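Local coordinates for protein N-Acetyltransferase, PseH (Campylobacter jejuni subsp. jejuni PT14, PDB 4XPL) that binds acetyl coenzyme A and very probably catalyses N-4 acetylation of a UDP-linked amino sugar in the pseudaminic acid pathway used for flagellin glycosylation, at residues K11-L16 with K52-D57; S18-L23 with Y62-Q67; I75-I80 with E112-N117; E105-A110 with N117-Y122; F139-Y142 with F148-V151. The protein carries 8 engineered substitutions. All blocks are in the same frame, centred on the assembly; numbering follows the deposited sequence.

Interaction 1. Residues K11-L16 with K52-D57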
# COMPACT_ATOMS: atom_id res chain seq x y z
N LYS A 11 -1.68 10.19 4.98
CA LYS A 11 -0.92 11.28 4.39
C LYS A 11 -0.41 10.85 3.02
O LYS A 11 0.39 9.94 2.90
CB LYS A 11 0.23 11.72 5.29
CG LYS A 11 1.03 12.91 4.78
CD LYS A 11 1.93 13.49 5.91
CE LYS A 11 2.66 14.71 5.46
NZ LYS A 11 3.48 15.25 6.56
N ASN A 12 -0.89 11.53 1.98
CA ASN A 12 -0.43 11.28 0.63
C ASN A 12 1.08 11.51 0.50
O ASN A 12 1.64 12.53 0.95
CB ASN A 12 -1.18 12.17 -0.37
CG ASN A 12 -1.15 11.61 -1.80
OD1 ASN A 12 -0.09 11.25 -2.31
ND2 ASN A 12 -2.34 11.53 -2.44
N PHE A 13 1.76 10.55 -0.13
CA PHE A 13 3.17 10.70 -0.48
C PHE A 13 3.49 12.02 -1.20
O PHE A 13 4.61 12.48 -1.11
CB PHE A 13 3.67 9.53 -1.36
CG PHE A 13 4.17 8.33 -0.57
CD1 PHE A 13 3.56 7.93 0.61
CD2 PHE A 13 5.25 7.58 -1.05
CE1 PHE A 13 3.99 6.81 1.31
CE2 PHE A 13 5.70 6.47 -0.33
CZ PHE A 13 5.06 6.09 0.85
N THR A 14 2.54 12.60 -1.94
CA THR A 14 2.75 13.89 -2.61
C THR A 14 2.99 15.05 -1.61
O THR A 14 3.54 16.09 -1.99
CB THR A 14 1.60 14.28 -3.58
OG1 THR A 14 0.33 14.30 -2.90
CG2 THR A 14 1.54 13.28 -4.82
N GLU A 15 2.61 14.84 -0.36
CA GLU A 15 2.85 15.82 0.72
C GLU A 15 3.95 15.44 1.73
O GLU A 15 4.10 16.14 2.73
CB GLU A 15 1.56 16.05 1.48
CG GLU A 15 0.59 16.97 0.77
CD GLU A 15 -0.22 16.25 -0.26
OE1 GLU A 15 -1.15 15.52 0.15
OE2 GLU A 15 0.03 16.46 -1.46
N LEU A 16 4.70 14.35 1.49
CA LEU A 16 5.77 13.97 2.43
C LEU A 16 6.80 15.07 2.61
O LEU A 16 7.17 15.74 1.64
CB LEU A 16 6.54 12.73 1.99
CG LEU A 16 5.77 11.42 1.87
CD1 LEU A 16 6.74 10.27 1.54
CD2 LEU A 16 4.94 11.11 3.11
N LYS A 52 8.09 12.67 -7.50
CA LYS A 52 7.71 13.49 -8.64
C LYS A 52 6.78 12.74 -9.61
O LYS A 52 5.81 13.30 -10.12
CB LYS A 52 8.96 13.99 -9.40
N LYS A 53 7.07 11.47 -9.88
CA LYS A 53 6.16 10.68 -10.73
C LYS A 53 4.77 10.54 -10.12
O LYS A 53 3.77 10.66 -10.83
CB LYS A 53 6.76 9.31 -11.05
CG LYS A 53 7.85 9.44 -12.12
CD LYS A 53 8.79 8.25 -12.23
CE LYS A 53 9.97 8.62 -13.13
NZ LYS A 53 11.03 7.57 -13.18
N LEU A 54 4.70 10.35 -8.80
CA LEU A 54 3.41 10.32 -8.09
C LEU A 54 2.60 11.62 -8.26
O LEU A 54 1.37 11.56 -8.31
CB LEU A 54 3.60 10.00 -6.59
CG LEU A 54 4.03 8.56 -6.29
CD1 LEU A 54 4.03 8.33 -4.81
CD2 LEU A 54 3.13 7.50 -7.01
N HIS A 55 3.27 12.77 -8.34
CA HIS A 55 2.56 14.04 -8.58
C HIS A 55 1.93 14.02 -9.98
O HIS A 55 0.90 14.63 -10.19
CB HIS A 55 3.50 15.27 -8.43
CG HIS A 55 3.82 15.65 -7.01
ND1 HIS A 55 4.77 15.00 -6.24
CD2 HIS A 55 3.32 16.64 -6.22
CE1 HIS A 55 4.83 15.56 -5.04
NE2 HIS A 55 3.97 16.57 -5.01
N GLN A 56 2.56 13.31 -10.93
CA GLN A 56 2.17 13.30 -12.35
C GLN A 56 1.27 12.12 -12.75
O GLN A 56 0.66 12.17 -13.81
CB GLN A 56 3.42 13.30 -13.25
CG GLN A 56 4.36 14.49 -13.05
CD GLN A 56 5.64 14.40 -13.86
OE1 GLN A 56 5.65 13.89 -14.98
NE2 GLN A 56 6.74 14.92 -13.32
N ASP A 57 1.18 11.08 -11.93
CA ASP A 57 0.49 9.84 -12.31
C ASP A 57 -0.73 9.58 -11.45
O ASP A 57 -0.62 9.08 -10.32
CB ASP A 57 1.44 8.64 -12.20
CG ASP A 57 0.92 7.38 -12.91
OD1 ASP A 57 -0.25 7.36 -13.38
OD2 ASP A 57 1.69 6.41 -12.98

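Interaction 2. Residues S18-L23 with Y62-Q67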
# COMPACT_ATOMS: atom_id res chain seq x y z
N SER A 18 10.85 15.98 4.21
CA SER A 18 12.16 15.34 4.06
C SER A 18 12.43 14.32 5.17
O SER A 18 13.06 13.31 4.92
CB SER A 18 13.27 16.40 4.01
OG SER A 18 13.11 17.32 5.07
N GLN A 19 11.94 14.58 6.38
CA GLN A 19 12.10 13.64 7.50
C GLN A 19 11.37 12.32 7.19
O GLN A 19 11.92 11.22 7.38
CB GLN A 19 11.57 14.26 8.79
CG GLN A 19 11.92 13.50 10.07
N GLU A 20 10.14 12.43 6.69
CA GLU A 20 9.35 11.25 6.39
C GLU A 20 9.97 10.47 5.25
O GLU A 20 10.03 9.25 5.30
CB GLU A 20 7.91 11.63 6.08
CG GLU A 20 7.11 12.12 7.27
CD GLU A 20 5.90 12.96 6.87
OE1 GLU A 20 5.85 13.41 5.70
OE2 GLU A 20 5.03 13.19 7.71
N ILE A 21 10.45 11.19 4.23
CA ILE A 21 11.07 10.54 3.06
C ILE A 21 12.31 9.78 3.56
O ILE A 21 12.47 8.58 3.29
CB ILE A 21 11.47 11.58 1.97
CG1 ILE A 21 10.21 12.19 1.33
CG2 ILE A 21 12.36 10.94 0.91
CD1 ILE A 21 10.39 13.61 0.79
N GLU A 22 13.15 10.47 4.31
CA GLU A 22 14.33 9.87 4.94
C GLU A 22 13.95 8.57 5.67
O GLU A 22 14.49 7.50 5.39
CB GLU A 22 14.93 10.88 5.92
CG GLU A 22 16.12 10.41 6.73
CD GLU A 22 17.43 10.40 5.94
OE1 GLU A 22 18.46 10.09 6.58
OE2 GLU A 22 17.45 10.71 4.72
N LEU A 23 12.99 8.69 6.60
CA LEU A 23 12.54 7.58 7.44
C LEU A 23 12.05 6.36 6.65
O LEU A 23 12.57 5.26 6.82
CB LEU A 23 11.42 8.05 8.38
CG LEU A 23 10.85 7.09 9.42
CD1 LEU A 23 11.79 6.96 10.62
CD2 LEU A 23 9.48 7.57 9.90
N TYR A 62 0.12 6.55 -3.10
CA TYR A 62 0.76 5.99 -1.92
C TYR A 62 0.42 6.88 -0.74
O TYR A 62 0.42 8.09 -0.87
CB TYR A 62 2.29 5.99 -2.12
CG TYR A 62 2.82 4.87 -2.99
CD1 TYR A 62 2.49 4.79 -4.34
CD2 TYR A 62 3.66 3.90 -2.47
CE1 TYR A 62 2.97 3.76 -5.12
CE2 TYR A 62 4.17 2.87 -3.27
CZ TYR A 62 3.81 2.80 -4.57
OH TYR A 62 4.28 1.81 -5.38
N PHE A 63 0.16 6.25 0.41
CA PHE A 63 -0.13 6.92 1.64
C PHE A 63 0.74 6.43 2.78
O PHE A 63 0.99 5.20 2.94
CB PHE A 63 -1.60 6.68 1.99
CG PHE A 63 -2.57 7.30 1.00
CD1 PHE A 63 -2.88 8.64 1.10
CD2 PHE A 63 -3.18 6.55 0.04
CE1 PHE A 63 -3.79 9.23 0.26
CE2 PHE A 63 -4.08 7.14 -0.84
CZ PHE A 63 -4.38 8.47 -0.72
N LEU A 64 1.19 7.38 3.59
CA LEU A 64 1.76 7.08 4.90
C LEU A 64 0.57 7.05 5.86
O LEU A 64 -0.22 8.00 5.89
CB LEU A 64 2.79 8.14 5.26
CG LEU A 64 3.65 8.01 6.52
CD1 LEU A 64 4.45 6.74 6.45
CD2 LEU A 64 4.57 9.20 6.70
N VAL A 65 0.46 5.98 6.64
CA VAL A 65 -0.67 5.80 7.55
C VAL A 65 -0.28 6.13 8.98
O VAL A 65 0.70 5.59 9.50
CB VAL A 65 -1.22 4.38 7.47
CG1 VAL A 65 -2.46 4.21 8.44
CG2 VAL A 65 -1.57 4.03 5.99
N PHE A 66 -1.08 6.98 9.62
CA PHE A 66 -0.88 7.37 10.98
C PHE A 66 -2.01 6.84 11.88
O PHE A 66 -3.19 6.80 11.50
CB PHE A 66 -0.87 8.90 11.09
CG PHE A 66 0.36 9.56 10.49
CD1 PHE A 66 0.48 9.69 9.13
CD2 PHE A 66 1.34 10.12 11.30
CE1 PHE A 66 1.58 10.34 8.58
CE2 PHE A 66 2.44 10.74 10.76
CZ PHE A 66 2.55 10.83 9.37
N GLN A 67 -1.62 6.47 13.10
CA GLN A 67 -2.56 6.12 14.14
C GLN A 67 -2.20 7.05 15.30
O GLN A 67 -1.09 6.98 15.83
CB GLN A 67 -2.41 4.65 14.52
CG GLN A 67 -3.25 4.18 15.73
CD GLN A 67 -2.93 2.75 16.16
OE1 GLN A 67 -1.82 2.47 16.66
NE2 GLN A 67 -3.90 1.84 15.98

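Interaction 3. Residues I75-I80 with E112-N117. Engineered in segment 112-117: S113 (natural residue Asn).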
# COMPACT_ATOMS: atom_id res chain seq x y z
N ILE A 75 0.50 2.32 2.67
CA ILE A 75 -0.36 1.60 1.74
C ILE A 75 -0.29 2.22 0.36
O ILE A 75 0.07 3.36 0.22
CB ILE A 75 -1.84 1.54 2.25
CG1 ILE A 75 -2.45 2.93 2.38
CG2 ILE A 75 -1.91 0.77 3.57
CD1 ILE A 75 -3.99 2.91 2.69
N ASP A 76 -0.62 1.42 -0.66
CA ASP A 76 -0.58 1.91 -2.00
C ASP A 76 -1.61 1.27 -2.87
O ASP A 76 -2.06 0.10 -2.65
CB ASP A 76 0.83 1.80 -2.63
CG ASP A 76 1.22 0.39 -2.95
OD1 ASP A 76 0.91 -0.07 -4.07
OD2 ASP A 76 1.84 -0.24 -2.08
N PHE A 77 -1.97 2.05 -3.89
CA PHE A 77 -2.92 1.66 -4.91
C PHE A 77 -2.29 1.98 -6.26
O PHE A 77 -1.85 3.10 -6.46
CB PHE A 77 -4.22 2.45 -4.73
CG PHE A 77 -4.77 2.40 -3.34
CD1 PHE A 77 -4.39 3.34 -2.38
CD2 PHE A 77 -5.73 1.47 -3.00
CE1 PHE A 77 -4.91 3.28 -1.11
CE2 PHE A 77 -6.29 1.44 -1.76
CZ PHE A 77 -5.88 2.33 -0.80
N VAL A 78 -2.17 0.98 -7.13
CA VAL A 78 -1.57 1.16 -8.42
C VAL A 78 -2.49 0.53 -9.47
O VAL A 78 -3.41 -0.26 -9.14
CB VAL A 78 -0.12 0.60 -8.45
CG1 VAL A 78 0.71 1.25 -7.33
CG2 VAL A 78 -0.06 -0.95 -8.34
N ASN A 79 -2.26 0.93 -10.72
CA ASN A 79 -3.09 0.52 -11.85
C ASN A 79 -4.54 0.88 -11.58
O ASN A 79 -5.45 0.10 -11.82
CB ASN A 79 -2.97 -0.97 -12.14
CG ASN A 79 -1.56 -1.39 -12.52
OD1 ASN A 79 -1.00 -0.90 -13.48
ND2 ASN A 79 -1.00 -2.31 -11.76
N ILE A 80 -4.76 2.07 -11.04
CA ILE A 80 -6.10 2.50 -10.70
C ILE A 80 -6.87 2.80 -11.98
O ILE A 80 -6.40 3.56 -12.84
CB ILE A 80 -6.13 3.76 -9.83
CG1 ILE A 80 -5.36 3.54 -8.54
CG2 ILE A 80 -7.58 4.19 -9.59
CD1 ILE A 80 -5.09 4.83 -7.75
N GLU A 112 -14.70 3.41 -0.96
CA GLU A 112 -15.39 4.65 -0.65
C GLU A 112 -14.83 5.89 -1.38
O GLU A 112 -15.61 6.79 -1.74
CB GLU A 112 -15.42 4.92 0.86
CG GLU A 112 -16.23 3.89 1.64
CD GLU A 112 -16.41 4.27 3.12
OE1 GLU A 112 -16.20 5.46 3.48
OE2 GLU A 112 -16.77 3.36 3.91
N SER A 113 -13.52 5.95 -1.56
CA SER A 113 -12.87 7.11 -2.17
C SER A 113 -12.56 6.89 -3.65
O SER A 113 -12.97 7.68 -4.48
CB SER A 113 -11.62 7.46 -1.37
OG SER A 113 -12.00 7.94 -0.10
N LEU A 114 -11.87 5.82 -4.00
CA LEU A 114 -11.68 5.50 -5.44
C LEU A 114 -12.96 4.95 -6.09
O LEU A 114 -13.15 5.05 -7.30
CB LEU A 114 -10.54 4.48 -5.64
CG LEU A 114 -9.15 4.84 -5.13
CD1 LEU A 114 -8.14 3.66 -5.27
CD2 LEU A 114 -8.61 6.09 -5.79
N LYS A 115 -13.83 4.36 -5.28
CA LYS A 115 -15.10 3.81 -5.75
C LYS A 115 -14.93 2.70 -6.80
O LYS A 115 -15.74 2.59 -7.72
CB LYS A 115 -16.04 4.92 -6.23
CG LYS A 115 -16.39 5.89 -5.06
CD LYS A 115 -17.32 7.01 -5.48
CE LYS A 115 -17.48 8.03 -4.35
NZ LYS A 115 -18.64 8.92 -4.61
N VAL A 116 -13.89 1.89 -6.64
CA VAL A 116 -13.70 0.71 -7.53
C VAL A 116 -14.57 -0.45 -7.04
O VAL A 116 -14.89 -0.54 -5.88
CB VAL A 116 -12.21 0.25 -7.58
CG1 VAL A 116 -11.32 1.38 -8.11
CG2 VAL A 116 -11.73 -0.22 -6.23
N ASN A 117 -14.97 -1.33 -7.94
CA ASN A 117 -15.69 -2.53 -7.52
C ASN A 117 -14.78 -3.70 -7.17
O ASN A 117 -15.20 -4.58 -6.40
CB ASN A 117 -16.68 -2.99 -8.58
CG ASN A 117 -17.63 -4.06 -8.04
OD1 ASN A 117 -18.11 -3.95 -6.89
ND2 ASN A 117 -17.85 -5.12 -8.82

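Interaction 4. Residues E105-A110 with N117-Y122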
# COMPACT_ATOMS: atom_id res chain seq x y z
N GLU A 105 -7.98 0.23 6.06
CA GLU A 105 -7.80 1.47 5.32
C GLU A 105 -7.77 1.28 3.81
O GLU A 105 -8.33 2.10 3.07
CB GLU A 105 -6.53 2.19 5.76
CG GLU A 105 -6.55 2.66 7.19
CD GLU A 105 -7.73 3.58 7.51
OE1 GLU A 105 -7.93 4.56 6.77
OE2 GLU A 105 -8.44 3.30 8.49
N ILE A 106 -7.10 0.23 3.35
CA ILE A 106 -7.03 -0.08 1.93
C ILE A 106 -8.43 -0.30 1.37
O ILE A 106 -8.78 0.26 0.33
CB ILE A 106 -6.14 -1.33 1.65
CG1 ILE A 106 -4.65 -0.96 1.75
CG2 ILE A 106 -6.45 -1.93 0.23
CD1 ILE A 106 -3.76 -2.07 2.17
N ILE A 107 -9.21 -1.15 2.02
CA ILE A 107 -10.53 -1.51 1.53
C ILE A 107 -11.48 -0.32 1.58
O ILE A 107 -12.19 -0.03 0.58
CB ILE A 107 -11.09 -2.77 2.29
CG1 ILE A 107 -10.16 -3.97 2.04
CG2 ILE A 107 -12.50 -3.06 1.88
CD1 ILE A 107 -10.43 -5.18 2.91
N LYS A 108 -11.49 0.39 2.71
CA LYS A 108 -12.29 1.59 2.82
C LYS A 108 -11.96 2.61 1.73
O LYS A 108 -12.85 3.10 1.02
CB LYS A 108 -12.13 2.22 4.22
CG LYS A 108 -13.03 3.43 4.45
CD LYS A 108 -12.95 3.90 5.93
CE LYS A 108 -13.85 5.12 6.17
NZ LYS A 108 -14.00 5.45 7.63
N TYR A 109 -10.68 2.92 1.57
CA TYR A 109 -10.27 3.92 0.58
C TYR A 109 -10.62 3.48 -0.84
O TYR A 109 -11.14 4.24 -1.64
CB TYR A 109 -8.76 4.22 0.67
CG TYR A 109 -8.40 5.45 -0.13
CD1 TYR A 109 -8.49 6.70 0.43
CD2 TYR A 109 -7.94 5.34 -1.44
CE1 TYR A 109 -8.18 7.84 -0.31
CE2 TYR A 109 -7.64 6.48 -2.19
CZ TYR A 109 -7.74 7.72 -1.61
OH TYR A 109 -7.41 8.86 -2.33
N ALA A 110 -10.34 2.24 -1.16
CA ALA A 110 -10.68 1.73 -2.50
C ALA A 110 -12.18 1.77 -2.78
O ALA A 110 -12.62 2.24 -3.84
CB ALA A 110 -10.17 0.31 -2.65
N ASN A 117 -14.97 -1.33 -7.94
CA ASN A 117 -15.69 -2.53 -7.52
C ASN A 117 -14.78 -3.70 -7.17
O ASN A 117 -15.20 -4.58 -6.40
CB ASN A 117 -16.68 -2.99 -8.58
CG ASN A 117 -17.63 -4.06 -8.04
OD1 ASN A 117 -18.11 -3.95 -6.89
ND2 ASN A 117 -17.85 -5.12 -8.82
N THR A 118 -13.59 -3.74 -7.77
CA THR A 118 -12.66 -4.85 -7.56
C THR A 118 -11.28 -4.38 -7.05
O THR A 118 -10.63 -3.55 -7.68
CB THR A 118 -12.51 -5.67 -8.86
OG1 THR A 118 -13.81 -6.04 -9.33
CG2 THR A 118 -11.67 -6.94 -8.65
N LEU A 119 -10.85 -4.96 -5.93
CA LEU A 119 -9.52 -4.81 -5.36
C LEU A 119 -8.71 -6.04 -5.64
O LEU A 119 -9.14 -7.16 -5.33
CB LEU A 119 -9.60 -4.63 -3.83
CG LEU A 119 -9.23 -3.33 -3.16
CD1 LEU A 119 -9.26 -3.58 -1.64
CD2 LEU A 119 -7.87 -2.71 -3.60
N LYS A 120 -7.53 -5.86 -6.20
CA LYS A 120 -6.67 -6.97 -6.59
C LYS A 120 -5.27 -6.84 -6.00
O LYS A 120 -4.76 -5.73 -5.74
CB LYS A 120 -6.57 -7.07 -8.12
CG LYS A 120 -7.93 -7.08 -8.85
CD LYS A 120 -7.75 -7.07 -10.37
CE LYS A 120 -7.28 -5.70 -10.85
NZ LYS A 120 -6.67 -5.75 -12.19
N ALA A 121 -4.62 -7.97 -5.80
CA ALA A 121 -3.22 -7.97 -5.42
C ALA A 121 -2.58 -9.23 -5.93
O ALA A 121 -3.25 -10.19 -6.29
CB ALA A 121 -3.05 -7.88 -3.89
N TYR A 122 -1.25 -9.24 -5.92
CA TYR A 122 -0.49 -10.46 -6.12
C TYR A 122 0.67 -10.48 -5.13
O TYR A 122 1.18 -9.42 -4.74
CB TYR A 122 0.02 -10.59 -7.56
CG TYR A 122 0.90 -9.47 -8.02
CD1 TYR A 122 0.34 -8.25 -8.41
CD2 TYR A 122 2.28 -9.61 -8.08
CE1 TYR A 122 1.13 -7.20 -8.83
CE2 TYR A 122 3.10 -8.56 -8.50
CZ TYR A 122 2.50 -7.35 -8.88
OH TYR A 122 3.27 -6.29 -9.32

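Interaction 5. Residues F139-Y142 with F148-V151. Engineered in segment 148-151: Y150 (natural residue His), V151 (natural residue Ile).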
# COMPACT_ATOMS: atom_id res chain seq x y z
N PHE A 139 -10.58 -12.03 0.71
CA PHE A 139 -9.94 -12.20 -0.58
C PHE A 139 -9.97 -13.65 -1.04
O PHE A 139 -9.96 -14.59 -0.24
CB PHE A 139 -8.50 -11.65 -0.58
CG PHE A 139 -8.43 -10.15 -0.64
CD1 PHE A 139 -8.64 -9.38 0.50
CD2 PHE A 139 -8.22 -9.50 -1.85
CE1 PHE A 139 -8.61 -8.02 0.45
CE2 PHE A 139 -8.19 -8.14 -1.90
CZ PHE A 139 -8.36 -7.39 -0.75
N THR A 140 -10.03 -13.83 -2.34
CA THR A 140 -10.03 -15.16 -2.89
C THR A 140 -8.93 -15.24 -3.98
O THR A 140 -8.72 -14.29 -4.74
CB THR A 140 -11.46 -15.59 -3.33
OG1 THR A 140 -11.99 -14.69 -4.29
CG2 THR A 140 -12.43 -15.58 -2.14
N ILE A 141 -8.19 -16.35 -3.98
CA ILE A 141 -7.16 -16.60 -4.98
C ILE A 141 -7.85 -16.95 -6.30
O ILE A 141 -8.53 -17.97 -6.38
CB ILE A 141 -6.23 -17.76 -4.58
CG1 ILE A 141 -5.46 -17.45 -3.30
CG2 ILE A 141 -5.23 -18.10 -5.72
CD1 ILE A 141 -4.80 -18.74 -2.73
N TYR A 142 -7.64 -16.13 -7.33
CA TYR A 142 -8.24 -16.40 -8.66
C TYR A 142 -7.25 -16.81 -9.78
O TYR A 142 -7.67 -17.16 -10.90
CB TYR A 142 -9.03 -15.17 -9.13
CG TYR A 142 -8.18 -14.01 -9.59
CD1 TYR A 142 -7.66 -13.11 -8.68
CD2 TYR A 142 -7.90 -13.81 -10.96
CE1 TYR A 142 -6.89 -12.04 -9.08
CE2 TYR A 142 -7.11 -12.71 -11.37
CZ TYR A 142 -6.65 -11.83 -10.42
OH TYR A 142 -5.88 -10.77 -10.76
N PHE A 148 3.68 -16.15 -8.21
CA PHE A 148 2.66 -15.40 -7.48
C PHE A 148 1.32 -16.12 -7.31
O PHE A 148 0.94 -16.96 -8.14
CB PHE A 148 2.40 -14.06 -8.19
CG PHE A 148 3.64 -13.21 -8.35
CD1 PHE A 148 4.24 -12.61 -7.24
CD2 PHE A 148 4.19 -12.98 -9.61
CE1 PHE A 148 5.37 -11.81 -7.38
CE2 PHE A 148 5.33 -12.19 -9.76
CZ PHE A 148 5.93 -11.60 -8.63
N TYR A 149 0.63 -15.80 -6.22
CA TYR A 149 -0.81 -15.97 -6.16
C TYR A 149 -1.42 -14.63 -6.45
O TYR A 149 -0.91 -13.60 -5.99
CB TYR A 149 -1.29 -16.43 -4.78
CG TYR A 149 -0.86 -17.81 -4.38
CD1 TYR A 149 -1.10 -18.91 -5.21
CD2 TYR A 149 -0.21 -18.03 -3.18
CE1 TYR A 149 -0.70 -20.18 -4.83
CE2 TYR A 149 0.17 -19.28 -2.79
CZ TYR A 149 -0.05 -20.35 -3.62
OH TYR A 149 0.35 -21.61 -3.23
N TYR A 150 -2.56 -14.65 -7.14
CA TYR A 150 -3.30 -13.43 -7.50
C TYR A 150 -4.62 -13.48 -6.74
O TYR A 150 -5.33 -14.50 -6.83
CB TYR A 150 -3.55 -13.39 -9.03
CG TYR A 150 -2.29 -13.27 -9.84
CD1 TYR A 150 -1.56 -14.40 -10.18
CD2 TYR A 150 -1.84 -12.02 -10.29
CE1 TYR A 150 -0.38 -14.30 -10.92
CE2 TYR A 150 -0.67 -11.91 -11.03
CZ TYR A 150 0.07 -13.05 -11.33
OH TYR A 150 1.23 -12.94 -12.07
N VAL A 151 -4.95 -12.41 -5.99
CA VAL A 151 -6.18 -12.40 -5.19
C VAL A 151 -7.07 -11.22 -5.53
O VAL A 151 -6.60 -10.18 -6.08
CB VAL A 151 -5.89 -12.39 -3.64
CG1 VAL A 151 -5.13 -13.62 -3.24
CG2 VAL A 151 -5.13 -11.15 -3.22

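Interaction 1. Residues K11-L16 with K52-D57
T14 and F13 meet H55 and L54 where strand 8-12, one of the two edge strands of the sheet in this GNAT fold, ends in an Asx turn and a short 3-10 segment beside the last turn of helix 41-56. In a CH-pi contact, T14 lays CB over one face of the H55 imidazole, 3.8 Å from the ring centroid and 20° off the normal, displaced toward the rim on the NE2-CE1 side. CG2 stands anti to the T14 carbonyl carbon, which carries this methyl across the same ring and to 3.9 Å from L54 O. H55 ND1 is tied back to L51 O within its own helix, a bond that limits how the imidazole can rotate under the threonine. The apolar part lies deeper: L54 CD1 packs 3.7 Å from F13 CB and also reaches F13 CD2, while the phenyl ring leads on to Y62 and to F50 and L51. The polar part stays within residues 11-16 and sets the pose of T14. Its N gives a nearly straight bond (178°) to N12 OD1, closing the Asx turn. Its hydroxyl OG1 donates to E15 OE2 at 2.6 Å, arriving from above the carboxylate plane.

Interaction 2. Residues S18-L23 with Y62-Q67
The F66 ring is met at its edge by the E20 carboxylate: OE2 lies near the ring plane, 3.8 Å from CZ, and the two planes are turned 61° from each other. An oxygen placed there faces the C-H rim and not the pi cloud, a weak and probably mildly attractive approach. Neither ring face receives an atom of residues 18-23. The stronger partner of the carboxylate is K11, whose NZ forms a salt bridge with OE2 and whose aliphatic chain also touches F66. E20 is where helix 18-25 meets strand 61-67 of the GNAT fold, a neighbour of strand 8-12 in the sheet, while L23 reaches I71 of strand 70-78. L64 and F66 serve this side of the sheet; F63 and V65 turn to the other, where helix 99-114 supplies Y109 and L102. The apolar half of the contact belongs to L64. With CG anti to the backbone N (chi1 -174°), its CD2 is carried out to the glutamate stem, 3.9 Å from E20 CG and 4.0 Å from E20 CD. The E20 chain runs extended beyond CG and crosses the leucine at a slant, with E20 CB also near L64 CD2, at 4.2 Å.

Interaction 3. Residues I75-I80 with E112-N117
L114 overlaps F77 with a single methyl: CD1 sits 4.0 Å from F77 CD2 and nearly as close to F77 CB and CG, at the root of the ring and oblique to its plane. The same CD1 also meets the end of I80, whose CD1 lies 4.1 Å away, the two chains crossing at about a right angle. A chi2 of 174° explains the reach, since it makes CD1 the far end of an extended leucine chain. The contact sets the C-terminal part of helix 99-114, which widens into a pi-type turn at 112-114 before K115, with positive phi, leaves the helical conformation, against the end of strand 70-78 in the GNAT core. C85 of strand 84-91 touches both I80 and L114, and Y109 lies against both F77 and L114. D76, next to F77, touches acetyl coenzyme A. Every group meeting across the contact is hydrocarbon, at separations of 4.0 Å or more, which implies dispersion and burial as the holding forces, without the directional constraint of a polar bond.

Interaction 4. Residues E105-A110 with N117-Y122
L119 is the bump here, and the hollow is a shallow trough on helix 99-114 walled by I106 and A110, one turn apart, and by I107 beside them. CD1 goes deepest: it lies between the two isoleucines, 3.8 Å from I106 CG2 and 3.8 Å from I107 CG1. I106 presents its CG2, which stands anti to the backbone N, while I107 meets the leucine with its CG1 methylene from the flank; both isoleucines cross the leucine at about a right angle. A110 forms the low side of the trough. Having no more than CB, it lets the leucine branch point settle close, with L119 CG at 3.8 Å and L119 CD2 at 3.9 Å from A110 CB. The leucine chi1 of -112° is away from a staggered position, consistent with a side chain fitted to its surroundings. The axes of the helix 105-110 and strand 118-122 segments pass 9.7 Å apart, their directions 139° from each other, as befits the return limb of a beta-alpha-beta unit. In that unit strand 84-91 runs parallel to 118-124, and its C85 and F87 touch L119 as well; F139 adds another neighbour. On the helix, I106 and A110 also press on F77 of strand 70-78.

Interaction 5. Residues F139-Y142 with F148-V151
Y142 spreads its ring along the backbone of Y150 and V151 in the C-terminal beta hairpin. From CB, a chi1 of 74° sets CG between the backbone N and carbonyl carbon, and the ring then turns across to the partner strand. CD1 meets Y150 O at 3.3 Å. CE1 follows, 3.5 Å from V151 O, which lies at the ring edge. CZ is 3.7 Å from Y150 CB, a group that stands over the ring face in a CH-pi contact, and OH ends 3.9 Å from that same CB, oblique to the Y150 ring. The root of the side chain is held by the backbone: Y142 N donates to Y150 O at 2.9 Å, bent to 151°. One residue back, I141 and V151 form an antiparallel non-hydrogen-bonded pair, with I141 CG1 on V151 CG1 at 3.8 Å and I141 CD1 over a face of Y149. F139 continues the row, its CD2 3.8 Å from V151 CG2. Y150 and V151 are engineered residues; Y150 OH is hydrogen-bonded to D145. The N-to-C directions of segments 140-142 and 148-151 are 115° apart, far from the 180° of a straight antiparallel pair, and the strands cross steeply. Strand 148-154 pairs on its other side with 118-124, V151 bonding to A121 through the backbone, while Y149 and V151 touch L131 and Y134 of helix 128-136 and F139 reaches L119.

Overall arrangement
All five contacts attach to one mixed seven-stranded sheet, spread from edge strand 8-12 to edge strand 140-144; the centres of interactions 1 and 5 lie about 28 Å apart, on opposite sides of the chain centre. Along the chain, interactions 1 and 2 interleave, as do 3 and 4, and the hairpin of interaction 5 comes last. Interactions 1 and 2 join through neighbouring strands 8-12 and 61-67. Interactions 3 and 4, with centres about 6 Å apart, share helix 99-114 and N117. A backbone hydrogen bond between F63 and I75 ties 2 to 3. Interactions 1 to 4 set helices against the sheet or the turn at its edge, and interaction 5 closes its far edge; acetyl coenzyme A binds among residues 88 to 136.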